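Long-range contacts in MsStt7d protein (Micromonas, PDB 4IX4), which probably acts as a protein kinase that binds ATP and metal ions, with this chain carrying its kinase domain: residues P171-A176 with K185-G190; T80-M85 with L109-E114; G31-V36 with V48-K53. One frame throughout, in Å; residues are numbered along the deposited sequence.

Interaction 1 (P171-A176 with K185-G190); sequences PANLIA and KLIDLG. With MG (magnesium ion), chain G; ADP (adenosine-5'-diphosphate), chain F.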
loop_
_atom_site.group_PDB
_atom_site.type_symbol
_atom_site.label_atom_id
_atom_site.label_comp_id
_atom_site.label_asym_id
_atom_site.label_seq_id
_atom_site.Cartn_x
_atom_site.Cartn_y
_atom_site.Cartn_z
ATOM N N PRO B 171 -12.533 -12.339 -5.580
ATOM C CA PRO B 171 -13.379 -11.784 -6.641
ATOM C C PRO B 171 -12.839 -10.475 -7.245
ATOM O O PRO B 171 -12.970 -10.261 -8.455
ATOM C CB PRO B 171 -14.720 -11.581 -5.934
ATOM C CG PRO B 171 -14.746 -12.707 -4.933
ATOM C CD PRO B 171 -13.329 -12.739 -4.404
ATOM N N ALA B 172 -12.235 -9.615 -6.431
ATOM C CA ALA B 172 -11.654 -8.378 -6.953
ATOM C C ALA B 172 -10.520 -8.595 -7.965
ATOM O O ALA B 172 -10.203 -7.691 -8.747
ATOM C CB ALA B 172 -11.178 -7.509 -5.813
ATOM N N ASN B 173 -9.902 -9.774 -7.944
ATOM C CA ASN B 173 -8.819 -10.067 -8.882
ATOM C C ASN B 173 -9.215 -11.050 -9.957
ATOM O O ASN B 173 -8.367 -11.772 -10.501
ATOM C CB ASN B 173 -7.585 -10.585 -8.165
ATOM C CG ASN B 173 -6.789 -9.473 -7.515
ATOM O OD1 ASN B 173 -6.869 -8.300 -7.918
ATOM N ND2 ASN B 173 -6.000 -9.832 -6.519
ATOM N N LEU B 174 -10.506 -11.069 -10.256
ATOM C CA LEU B 174 -11.034 -11.830 -11.377
ATOM C C LEU B 174 -11.826 -10.910 -12.298
ATOM O O LEU B 174 -12.656 -10.130 -11.836
ATOM C CB LEU B 174 -11.925 -12.958 -10.862
ATOM C CG LEU B 174 -11.160 -14.100 -10.191
ATOM C CD1 LEU B 174 -12.064 -14.944 -9.318
ATOM C CD2 LEU B 174 -10.463 -14.968 -11.242
ATOM N N ILE B 175 -11.570 -11.005 -13.604
ATOM C CA ILE B 175 -12.335 -10.250 -14.582
ATOM C C ILE B 175 -13.006 -11.211 -15.554
ATOM O O ILE B 175 -12.365 -12.147 -16.035
ATOM C CB ILE B 175 -11.433 -9.272 -15.365
ATOM C CG1 ILE B 175 -10.837 -8.228 -14.415
ATOM C CG2 ILE B 175 -12.203 -8.589 -16.492
ATOM C CD1 ILE B 175 -9.941 -7.204 -15.090
ATOM N N ALA B 176 -14.290 -10.989 -15.826
ATOM C CA ALA B 176 -15.002 -11.745 -16.856
ATOM C C ALA B 176 -14.636 -11.134 -18.200
ATOM O O ALA B 176 -15.072 -10.027 -18.529
ATOM C CB ALA B 176 -16.508 -11.681 -16.632
ATOM N N LYS B 185 -10.555 -14.367 -15.983
ATOM C CA LYS B 185 -9.098 -14.295 -15.967
ATOM C C LYS B 185 -8.643 -13.670 -14.657
ATOM O O LYS B 185 -9.275 -12.743 -14.144
ATOM C CB LYS B 185 -8.574 -13.464 -17.131
ATOM C CG LYS B 185 -8.836 -14.086 -18.506
ATOM C CD LYS B 185 -8.208 -13.263 -19.614
ATOM C CE LYS B 185 -8.610 -13.798 -20.982
ATOM N NZ LYS B 185 -7.954 -13.028 -22.084
ATOM N N LEU B 186 -7.543 -14.178 -14.124
ATOM C CA LEU B 186 -6.935 -13.598 -12.937
ATOM C C LEU B 186 -6.157 -12.344 -13.295
ATOM O O LEU B 186 -5.562 -12.257 -14.372
ATOM C CB LEU B 186 -5.988 -14.606 -12.288
ATOM C CG LEU B 186 -6.709 -15.688 -11.478
ATOM C CD1 LEU B 186 -5.868 -16.963 -11.364
ATOM C CD2 LEU B 186 -7.111 -15.164 -10.092
ATOM N N ILE B 187 -6.147 -11.379 -12.380
ATOM C CA ILE B 187 -5.232 -10.252 -12.503
ATOM C C ILE B 187 -4.387 -10.150 -11.242
ATOM O O ILE B 187 -4.644 -10.834 -10.243
ATOM C CB ILE B 187 -5.969 -8.910 -12.731
ATOM C CG1 ILE B 187 -7.033 -8.695 -11.653
ATOM C CG2 ILE B 187 -6.599 -8.867 -14.118
ATOM C CD1 ILE B 187 -7.645 -7.300 -11.672
ATOM N N ASP B 188 -3.400 -9.262 -11.284
ATOM C CA ASP B 188 -2.606 -8.928 -10.109
ATOM C C ASP B 188 -1.730 -10.075 -9.620
ATOM O O ASP B 188 -2.083 -10.779 -8.673
ATOM C CB ASP B 188 -3.514 -8.445 -8.974
ATOM C CG ASP B 188 -2.797 -7.524 -8.007
ATOM O OD1 ASP B 188 -1.548 -7.488 -8.033
ATOM O OD2 ASP B 188 -3.481 -6.836 -7.221
ATOM N N LEU B 189 -0.582 -10.251 -10.263
ATOM C CA LEU B 189 0.412 -11.211 -9.797
ATOM C C LEU B 189 1.459 -10.564 -8.869
ATOM O O LEU B 189 2.530 -11.123 -8.639
ATOM C CB LEU B 189 1.082 -11.885 -11.002
ATOM C CG LEU B 189 0.160 -12.794 -11.830
ATOM C CD1 LEU B 189 0.726 -13.034 -13.221
ATOM C CD2 LEU B 189 -0.072 -14.111 -11.095
ATOM N N GLY B 190 1.137 -9.401 -8.313
ATOM C CA GLY B 190 2.095 -8.674 -7.487
ATOM C C GLY B 190 2.472 -9.371 -6.188
ATOM O O GLY B 190 3.506 -9.076 -5.597
HETATM MG MG MG G . -4.942 -5.412 -5.857
HETATM P PB ADP F . -6.837 -2.381 -5.092
HETATM O O1B ADP F . -6.412 -3.790 -4.776
HETATM O O2B ADP F . -8.159 -2.283 -5.817
HETATM O O3B ADP F . -6.673 -1.418 -3.935
HETATM P PA ADP F . -5.431 -2.532 -7.541
HETATM O O1A ADP F . -5.708 -4.015 -7.451
HETATM O O2A ADP F . -4.103 -2.022 -8.063
HETATM O O3A ADP F . -5.731 -1.831 -6.128
HETATM O "O5'" ADP F . -6.579 -1.946 -8.500
HETATM C "C5'" ADP F . -6.306 -1.962 -9.887
HETATM C "C4'" ADP F . -7.601 -1.913 -10.672
HETATM O "O4'" ADP F . -7.206 -2.060 -12.031
HETATM C "C3'" ADP F . -8.561 -3.040 -10.323
HETATM O "O3'" ADP F . -9.873 -2.527 -10.072
HETATM C "C2'" ADP F . -8.631 -3.865 -11.580
HETATM O "O2'" ADP F . -9.969 -4.282 -11.863
HETATM C "C1'" ADP F . -8.068 -2.979 -12.684
HETATM N N9 ADP F . -7.267 -3.816 -13.594
HETATM C C8 ADP F . -6.061 -4.348 -13.318
HETATM N N7 ADP F . -5.617 -5.087 -14.367
HETATM C C5 ADP F . -6.556 -5.020 -15.328
HETATM C C6 ADP F . -6.713 -5.552 -16.690
HETATM N N6 ADP F . -5.738 -6.322 -17.230
HETATM N N1 ADP F . -7.849 -5.249 -17.354
HETATM C C2 ADP F . -8.813 -4.478 -16.824
HETATM N N3 ADP F . -8.734 -3.949 -15.585
HETATM C C4 ADP F . -7.647 -4.185 -14.816
HETATM O O HOH W 1 -7.354 -6.185 -6.356
HETATM O O HOH W 2 -4.898 -6.732 -3.833
HETATM O O HOH W 3 -2.680 -4.629 -5.786
#

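Interaction 2 (T80-M85 with L109-E114); sequences TCARFM and LMWANE. With ADP (adenosine-5'-diphosphate), chain F.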
loop_
_atom_site.group_PDB
_atom_site.type_symbol
_atom_site.label_atom_id
_atom_site.label_comp_id
_atom_site.label_asym_id
_atom_site.label_seq_id
_atom_site.Cartn_x
_atom_site.Cartn_y
_atom_site.Cartn_z
ATOM N N THR B 80 -4.755 -17.923 -18.376
ATOM C CA THR B 80 -5.125 -17.943 -16.962
ATOM C C THR B 80 -5.266 -16.533 -16.422
ATOM O O THR B 80 -6.122 -16.282 -15.573
ATOM C CB THR B 80 -4.107 -18.697 -16.075
ATOM O OG1 THR B 80 -2.805 -18.090 -16.181
ATOM C CG2 THR B 80 -4.030 -20.165 -16.471
ATOM N N CYS B 81 -4.428 -15.621 -16.919
ATOM C CA CYS B 81 -4.346 -14.267 -16.374
ATOM C C CYS B 81 -4.470 -13.218 -17.480
ATOM O O CYS B 81 -4.386 -13.547 -18.669
ATOM C CB CYS B 81 -3.006 -14.079 -15.658
ATOM S SG CYS B 81 -2.691 -15.181 -14.276
ATOM N N ALA B 82 -4.658 -11.956 -17.094
ATOM C CA ALA B 82 -4.681 -10.870 -18.075
ATOM C C ALA B 82 -3.475 -10.954 -19.011
ATOM O O ALA B 82 -2.353 -11.195 -18.572
ATOM C CB ALA B 82 -4.706 -9.515 -17.384
ATOM N N ARG B 83 -3.713 -10.736 -20.299
ATOM C CA ARG B 83 -2.655 -10.812 -21.295
ATOM C C ARG B 83 -1.565 -9.790 -21.021
ATOM O O ARG B 83 -1.837 -8.598 -20.947
ATOM C CB ARG B 83 -3.228 -10.591 -22.688
ATOM C CG ARG B 83 -2.170 -10.580 -23.775
ATOM C CD ARG B 83 -2.769 -10.827 -25.151
ATOM N NE ARG B 83 -3.787 -9.847 -25.532
ATOM C CZ ARG B 83 -3.546 -8.732 -26.218
ATOM N NH1 ARG B 83 -2.309 -8.425 -26.588
ATOM N NH2 ARG B 83 -4.545 -7.914 -26.522
ATOM N N PHE B 84 -0.336 -10.276 -20.888
ATOM C CA PHE B 84 0.814 -9.440 -20.551
ATOM C C PHE B 84 1.498 -8.932 -21.816
ATOM O O PHE B 84 1.902 -9.718 -22.680
ATOM C CB PHE B 84 1.792 -10.239 -19.681
ATOM C CG PHE B 84 3.035 -9.488 -19.296
ATOM C CD1 PHE B 84 2.956 -8.282 -18.617
ATOM C CD2 PHE B 84 4.289 -10.002 -19.587
ATOM C CE1 PHE B 84 4.108 -7.598 -18.254
ATOM C CE2 PHE B 84 5.444 -9.316 -19.220
ATOM C CZ PHE B 84 5.349 -8.118 -18.552
ATOM N N MET B 85 1.626 -7.609 -21.920
ATOM C CA MET B 85 2.146 -6.978 -23.127
ATOM C C MET B 85 3.579 -6.483 -22.987
ATOM O O MET B 85 4.145 -5.963 -23.943
ATOM C CB MET B 85 1.212 -5.853 -23.591
ATOM C CG MET B 85 -0.204 -6.351 -23.905
ATOM S SD MET B 85 -1.372 -5.045 -24.342
ATOM C CE MET B 85 -0.751 -4.622 -25.968
ATOM N N LEU B 109 4.697 -1.625 -16.360
ATOM C CA LEU B 109 4.209 -2.868 -16.963
ATOM C C LEU B 109 2.892 -2.605 -17.683
ATOM O O LEU B 109 2.144 -1.705 -17.311
ATOM C CB LEU B 109 3.998 -3.942 -15.899
ATOM C CG LEU B 109 5.208 -4.245 -15.013
ATOM C CD1 LEU B 109 4.902 -5.395 -14.059
ATOM C CD2 LEU B 109 6.439 -4.557 -15.878
ATOM N N MET B 110 2.607 -3.392 -18.716
ATOM C CA MET B 110 1.407 -3.178 -19.516
ATOM C C MET B 110 0.694 -4.488 -19.809
ATOM O O MET B 110 1.328 -5.503 -20.091
ATOM C CB MET B 110 1.764 -2.480 -20.835
ATOM C CG MET B 110 0.569 -1.971 -21.625
ATOM S SD MET B 110 1.031 -0.943 -23.039
ATOM C CE MET B 110 1.679 -2.176 -24.154
ATOM N N TRP B 111 -0.632 -4.446 -19.722
ATOM C CA TRP B 111 -1.476 -5.590 -20.032
ATOM C C TRP B 111 -2.629 -5.116 -20.899
ATOM O O TRP B 111 -2.972 -3.930 -20.910
ATOM C CB TRP B 111 -2.100 -6.173 -18.765
ATOM C CG TRP B 111 -1.162 -6.688 -17.729
ATOM C CD1 TRP B 111 -0.770 -7.984 -17.550
ATOM C CD2 TRP B 111 -0.530 -5.930 -16.692
ATOM N NE1 TRP B 111 0.070 -8.079 -16.466
ATOM C CE2 TRP B 111 0.233 -6.831 -15.922
ATOM C CE3 TRP B 111 -0.544 -4.575 -16.335
ATOM C CZ2 TRP B 111 0.984 -6.425 -14.818
ATOM C CZ3 TRP B 111 0.202 -4.169 -15.229
ATOM C CH2 TRP B 111 0.959 -5.091 -14.491
ATOM N N ALA B 112 -3.262 -6.060 -21.584
ATOM C CA ALA B 112 -4.525 -5.783 -22.245
ATOM C C ALA B 112 -5.584 -5.459 -21.193
ATOM O O ALA B 112 -5.630 -6.083 -20.130
ATOM C CB ALA B 112 -4.966 -6.988 -23.054
ATOM N N ASN B 113 -6.444 -4.493 -21.487
ATOM C CA ASN B 113 -7.618 -4.278 -20.649
ATOM C C ASN B 113 -8.609 -5.411 -20.921
ATOM O O ASN B 113 -9.185 -5.494 -22.011
ATOM C CB ASN B 113 -8.251 -2.916 -20.939
ATOM C CG ASN B 113 -9.417 -2.610 -20.022
ATOM O OD1 ASN B 113 -10.168 -3.502 -19.646
ATOM N ND2 ASN B 113 -9.574 -1.342 -19.659
ATOM N N GLU B 114 -8.778 -6.299 -19.945
ATOM C CA GLU B 114 -9.581 -7.508 -20.134
ATOM C C GLU B 114 -11.076 -7.284 -19.919
ATOM O O GLU B 114 -11.892 -8.161 -20.206
ATOM C CB GLU B 114 -9.088 -8.619 -19.205
ATOM C CG GLU B 114 -7.665 -9.082 -19.518
ATOM C CD GLU B 114 -7.561 -9.921 -20.784
ATOM O OE1 GLU B 114 -8.605 -10.315 -21.356
ATOM O OE2 GLU B 114 -6.415 -10.202 -21.196
HETATM P PB ADP F . -6.837 -2.381 -5.092
HETATM O O1B ADP F . -6.412 -3.790 -4.776
HETATM O O2B ADP F . -8.159 -2.283 -5.817
HETATM O O3B ADP F . -6.673 -1.418 -3.935
HETATM P PA ADP F . -5.431 -2.532 -7.541
HETATM O O1A ADP F . -5.708 -4.015 -7.451
HETATM O O2A ADP F . -4.103 -2.022 -8.063
HETATM O O3A ADP F . -5.731 -1.831 -6.128
HETATM O "O5'" ADP F . -6.579 -1.946 -8.500
HETATM C "C5'" ADP F . -6.306 -1.962 -9.887
HETATM C "C4'" ADP F . -7.601 -1.913 -10.672
HETATM O "O4'" ADP F . -7.206 -2.060 -12.031
HETATM C "C3'" ADP F . -8.561 -3.040 -10.323
HETATM O "O3'" ADP F . -9.873 -2.527 -10.072
HETATM C "C2'" ADP F . -8.631 -3.865 -11.580
HETATM O "O2'" ADP F . -9.969 -4.282 -11.863
HETATM C "C1'" ADP F . -8.068 -2.979 -12.684
HETATM N N9 ADP F . -7.267 -3.816 -13.594
HETATM C C8 ADP F . -6.061 -4.348 -13.318
HETATM N N7 ADP F . -5.617 -5.087 -14.367
HETATM C C5 ADP F . -6.556 -5.020 -15.328
HETATM C C6 ADP F . -6.713 -5.552 -16.690
HETATM N N6 ADP F . -5.738 -6.322 -17.230
HETATM N N1 ADP F . -7.849 -5.249 -17.354
HETATM C C2 ADP F . -8.813 -4.478 -16.824
HETATM N N3 ADP F . -8.734 -3.949 -15.585
HETATM C C4 ADP F . -7.647 -4.185 -14.816
HETATM O O HOH W 4 -6.379 -10.470 -24.016
#

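Interaction 3 (G31-V36 with V48-K53); sequences GNFGTV and VLKNAK. With ADP (adenosine-5'-diphosphate), chain F.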
loop_
_atom_site.group_PDB
_atom_site.type_symbol
_atom_site.label_atom_id
_atom_site.label_comp_id
_atom_site.label_asym_id
_atom_site.label_seq_id
_atom_site.Cartn_x
_atom_site.Cartn_y
_atom_site.Cartn_z
ATOM N N GLY B 31 -4.036 0.159 -4.567
ATOM C CA GLY B 31 -2.805 -0.484 -4.979
ATOM C C GLY B 31 -1.904 -0.873 -3.825
ATOM O O GLY B 31 -1.926 -0.259 -2.758
ATOM N N ASN B 32 -1.093 -1.904 -4.046
ATOM C CA ASN B 32 -0.137 -2.357 -3.044
ATOM C C ASN B 32 1.151 -1.543 -3.097
ATOM O O ASN B 32 1.251 -0.482 -2.482
ATOM C CB ASN B 32 0.170 -3.844 -3.229
ATOM C CG ASN B 32 0.848 -4.453 -2.017
ATOM O OD1 ASN B 32 1.908 -3.996 -1.588
ATOM N ND2 ASN B 32 0.238 -5.493 -1.458
ATOM N N PHE B 33 2.133 -2.043 -3.841
ATOM C CA PHE B 33 3.396 -1.332 -4.017
ATOM C C PHE B 33 3.415 -0.563 -5.331
ATOM O O PHE B 33 4.451 -0.029 -5.719
ATOM C CB PHE B 33 4.565 -2.322 -4.024
ATOM C CG PHE B 33 4.398 -3.437 -5.026
ATOM C CD1 PHE B 33 4.730 -3.251 -6.358
ATOM C CD2 PHE B 33 3.890 -4.675 -4.633
ATOM C CE1 PHE B 33 4.555 -4.279 -7.289
ATOM C CE2 PHE B 33 3.716 -5.709 -5.551
ATOM C CZ PHE B 33 4.058 -5.509 -6.888
ATOM N N GLY B 34 2.283 -0.536 -6.028
ATOM C CA GLY B 34 2.216 0.103 -7.331
ATOM C C GLY B 34 0.876 0.760 -7.605
ATOM O O GLY B 34 -0.074 0.605 -6.830
ATOM N N THR B 35 0.805 1.494 -8.713
ATOM C CA THR B 35 -0.397 2.217 -9.102
ATOM C C THR B 35 -0.769 1.841 -10.522
ATOM O O THR B 35 0.094 1.751 -11.386
ATOM C CB THR B 35 -0.168 3.735 -9.050
ATOM O OG1 THR B 35 0.378 4.089 -7.773
ATOM C CG2 THR B 35 -1.469 4.482 -9.286
ATOM N N VAL B 36 -2.056 1.599 -10.743
ATOM C CA VAL B 36 -2.559 1.133 -12.025
ATOM C C VAL B 36 -3.395 2.224 -12.704
ATOM O O VAL B 36 -4.216 2.881 -12.059
ATOM C CB VAL B 36 -3.401 -0.150 -11.828
ATOM C CG1 VAL B 36 -4.087 -0.550 -13.108
ATOM C CG2 VAL B 36 -2.521 -1.283 -11.319
ATOM N N VAL B 48 -3.909 -1.517 -19.676
ATOM C CA VAL B 48 -3.752 -1.108 -18.293
ATOM C C VAL B 48 -2.248 -1.067 -18.026
ATOM O O VAL B 48 -1.487 -1.893 -18.551
ATOM C CB VAL B 48 -4.513 -2.065 -17.344
ATOM C CG1 VAL B 48 -4.150 -1.817 -15.911
ATOM C CG2 VAL B 48 -6.011 -1.887 -17.549
ATOM N N LEU B 49 -1.837 -0.087 -17.228
ATOM C CA LEU B 49 -0.436 0.253 -17.019
ATOM C C LEU B 49 -0.165 0.310 -15.530
ATOM O O LEU B 49 -0.983 0.837 -14.776
ATOM C CB LEU B 49 -0.161 1.626 -17.627
ATOM C CG LEU B 49 -0.271 1.685 -19.153
ATOM C CD1 LEU B 49 -0.696 3.074 -19.652
ATOM C CD2 LEU B 49 1.052 1.262 -19.772
ATOM N N LYS B 50 0.968 -0.227 -15.094
ATOM C CA LYS B 50 1.310 -0.182 -13.668
ATOM C C LYS B 50 2.738 0.297 -13.465
ATOM O O LYS B 50 3.651 -0.169 -14.141
ATOM C CB LYS B 50 1.156 -1.562 -13.019
ATOM C CG LYS B 50 1.496 -1.590 -11.525
ATOM C CD LYS B 50 1.295 -2.972 -10.927
ATOM C CE LYS B 50 1.493 -2.949 -9.423
ATOM N NZ LYS B 50 1.102 -4.252 -8.809
ATOM N N ASN B 51 2.931 1.224 -12.529
ATOM C CA ASN B 51 4.276 1.591 -12.102
ATOM C C ASN B 51 4.426 1.380 -10.595
ATOM O O ASN B 51 3.455 1.021 -9.931
ATOM C CB ASN B 51 4.631 3.025 -12.534
ATOM C CG ASN B 51 3.914 4.090 -11.721
ATOM O OD1 ASN B 51 2.899 3.824 -11.078
ATOM N ND2 ASN B 51 4.437 5.316 -11.767
ATOM N N ALA B 52 5.633 1.572 -10.063
ATOM C CA ALA B 52 5.859 1.414 -8.627
ATOM C C ALA B 52 5.454 2.673 -7.872
ATOM O O ALA B 52 5.519 3.777 -8.412
ATOM C CB ALA B 52 7.318 1.094 -8.347
ATOM N N LYS B 53 5.041 2.504 -6.619
ATOM C CA LYS B 53 4.875 3.645 -5.714
ATOM C C LYS B 53 6.236 4.139 -5.240
ATOM O O LYS B 53 7.061 3.357 -4.765
ATOM C CB LYS B 53 4.012 3.268 -4.510
ATOM C CG LYS B 53 2.548 3.072 -4.862
ATOM C CD LYS B 53 1.775 2.542 -3.672
ATOM C CE LYS B 53 0.310 2.334 -3.994
ATOM N NZ LYS B 53 -0.458 1.925 -2.778
HETATM P PB ADP F . -6.837 -2.381 -5.092
HETATM O O1B ADP F . -6.412 -3.790 -4.776
HETATM O O2B ADP F . -8.159 -2.283 -5.817
HETATM O O3B ADP F . -6.673 -1.418 -3.935
HETATM P PA ADP F . -5.431 -2.532 -7.541
HETATM O O1A ADP F . -5.708 -4.015 -7.451
HETATM O O2A ADP F . -4.103 -2.022 -8.063
HETATM O O3A ADP F . -5.731 -1.831 -6.128
HETATM O "O5'" ADP F . -6.579 -1.946 -8.500
HETATM C "C5'" ADP F . -6.306 -1.962 -9.887
HETATM C "C4'" ADP F . -7.601 -1.913 -10.672
HETATM O "O4'" ADP F . -7.206 -2.060 -12.031
HETATM C "C3'" ADP F . -8.561 -3.040 -10.323
HETATM O "O3'" ADP F . -9.873 -2.527 -10.072
HETATM C "C2'" ADP F . -8.631 -3.865 -11.580
HETATM O "O2'" ADP F . -9.969 -4.282 -11.863
HETATM C "C1'" ADP F . -8.068 -2.979 -12.684
HETATM N N9 ADP F . -7.267 -3.816 -13.594
HETATM C C8 ADP F . -6.061 -4.348 -13.318
HETATM N N7 ADP F . -5.617 -5.087 -14.367
HETATM C C5 ADP F . -6.556 -5.020 -15.328
HETATM C C6 ADP F . -6.713 -5.552 -16.690
HETATM N N6 ADP F . -5.738 -6.322 -17.230
HETATM N N1 ADP F . -7.849 -5.249 -17.354
HETATM C C2 ADP F . -8.813 -4.478 -16.824
HETATM N N3 ADP F . -8.734 -3.949 -15.585
HETATM C C4 ADP F . -7.647 -4.185 -14.816
HETATM O O HOH W 5 2.770 5.107 -8.589
#

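Interaction 1 (P171-A176 with K185-G190)
The catalytic loop of a protein kinase meets the metal-binding Asp-Leu-Gly segment here, and Asn173 lies against Ile187 and Asp188. The two segments form the base of a small antiparallel hairpin. Ile175 and Lys185 are a hydrogen-bonded pair, joined by backbone bonds in both directions. Two residues on, past the Leu174-Leu186 pair, Ile187 N donates to Asn173 O over 2.9 Å. This N-H comes from above the carbonyl plane, 41° out of it, and the strands give way to loop on that side.

Leu174 and Leu186 share one face of the hairpin. They lie side by side and point the same way, with Leu174 CD2 3.5 Å from Leu186 CD2. Leu152 of helix 141-161 packs on both. On the face of Ile175 and Lys185, Ile175 CD1 touches CG2 of Ile187, which lies just past the strand, at 3.9 Å. Both isoleucines reach the nucleotide. Ile175 CD1 is 3.4 Å from ADP C2. Ile187 CG1 lies between its backbone N and carbonyl carbon (chi1 53°), and the branch ends with CD1 3.6 Å from ADP C2' of the ribose.

Asp188 stands in the place of the aspartate of the kinase Asp-Phe-Gly motif, with leucine here in the middle position. Its OD2 binds the magnesium ion at 2.5 Å. Two ADP phosphate oxygens, O1A and O1B, and three waters complete the shell. The Asn173 amide and the Asp188 carboxylate are turned 73° apart, and Asn173 OD1 rests 3.5 Å from Asp188 CB. In this site Asn173 reaches the ion through a water: water 1, a magnesium ligand, donates to Asn173 OD1 over 2.7 Å. The other end of the amide, ND2, is hydrogen-bonded to Asp168 O, which fixes its rotation. The Lys185 chain leads away from 171-176, and its NZ forms salt bridges with Glu114 and with Asp180 in the turn of the hairpin.

Interaction 2 (T80-M85 with L109-E114)
The Trp111 indole carries Phe84 CD1 over one face, 3.6 Å from Trp111 NE1, and has Ala82 O and Arg83 O at its edge. The Phe84 ring is oblique to the five-membered ring, with planes 54° apart, and has Leu109 CB at its own edge. The Arg83 guanidinium has Ala112 CB over one face, 3.6 Å from Arg83 NH2. Water 4 sits at its edge and in its plane, bridging Arg83 NE to Glu114 OE2.

Arg83 N also donates to Glu114 OE2, at 2.9 Å and nearly straight (176°). It uses the anti side of the carboxylate. A bend at chi2 (-73°) folds the Glu114 chain back to this N-H. Glu114 OE1 is taken by Lys185, so both oxygens are held. The backbone of this hinge reads the adenine: ADP N6 donates to Ala112 O, and Glu114 N donates to ADP N1 at 2.9 Å.

Met85 CB meets Met110 CE at 3.7 Å, next to the bond from Met85 N to Met110 O. Strand 84-90 is an outer strand of the five-stranded sheet. Strand 45-52 flanks 106-112 on its other side, and helix 59-76 covers Phe84 and Trp111, with Asn70 bonding Trp111 NE1.

Interaction 3 (G31-V36 with V48-K53)
Gly34 to Val36 run antiparallel to Val48 to Ala52, the strand axes 4.5 Å apart at 160°, with Thr35 and Asn51 as the hydrogen-bonded pair. Beyond the strand, Lys53 N donates to Phe33 O in an almost straight bond of 2.8 Å.

The Lys53 side chain then runs back across the loop. It is extended beyond CG, and NZ donates to Gly31 O at 2.6 Å and to Asn32 O at 3.0 Å. Both carbonyls are met from above their planes. Ser30 O of the same chain and Ser30 O of the second subunit are further partners of this ammonium.

Lys50 shares a face of the sheet with Val36. Its CG is anti to the backbone N (chi1 -180°), and the chain beyond stays extended. Lys50 CE passes over Gly34 CA. Lys50 NZ makes an off-centre cation-pi contact with the Phe33 ring, 4.2 Å from its centroid, and a salt bridge to Glu66 of helix 59-76.

Thr35 and Asn51 lie side by side on the face away from Lys50. Water 5 bridges Thr35 OG1, Asn51 OD1 and Ala52 O. Val36 and Val48 border the nucleotide: Val36 CG2 is 3.7 Å from ADP O2A, and Val48 CG2 is 3.8 Å from ADP C6.

Gly31 N donates to ADP O3B over 3.1 Å and more weakly to O3A. This is the glycine-rich loop of a protein kinase, held over the phosphates by the hairpin that follows it. The Lys50-Glu66 pair joins that hairpin to helix 59-76, as in the active arrangement of the kinase N-lobe.

From the N terminus the three contacts come in series, and none nests in or crosses another. Interaction 3 closes the hairpin of strands 34-41 and 45-52. Interaction 2 closes the longer loop from strand 84-90 to strand 106-112. Interaction 1 closes the short hairpin 174-177 with 183-186. Interactions 2 and 3 share one sheet, where Leu109 N pairs with Lys50 O and Val48 N with Trp111 O. Interactions 1 and 2 meet through the Lys185-Glu114 salt bridge at the hinge, and through Leu186 O with Ala82 N in the loop before strand 84-90. Interactions 1 and 3 touch more lightly, where Gly190 O packs on Phe33. All three border the ADP, so the N-lobe sheet, hinge and catalytic loop enclose one cleft.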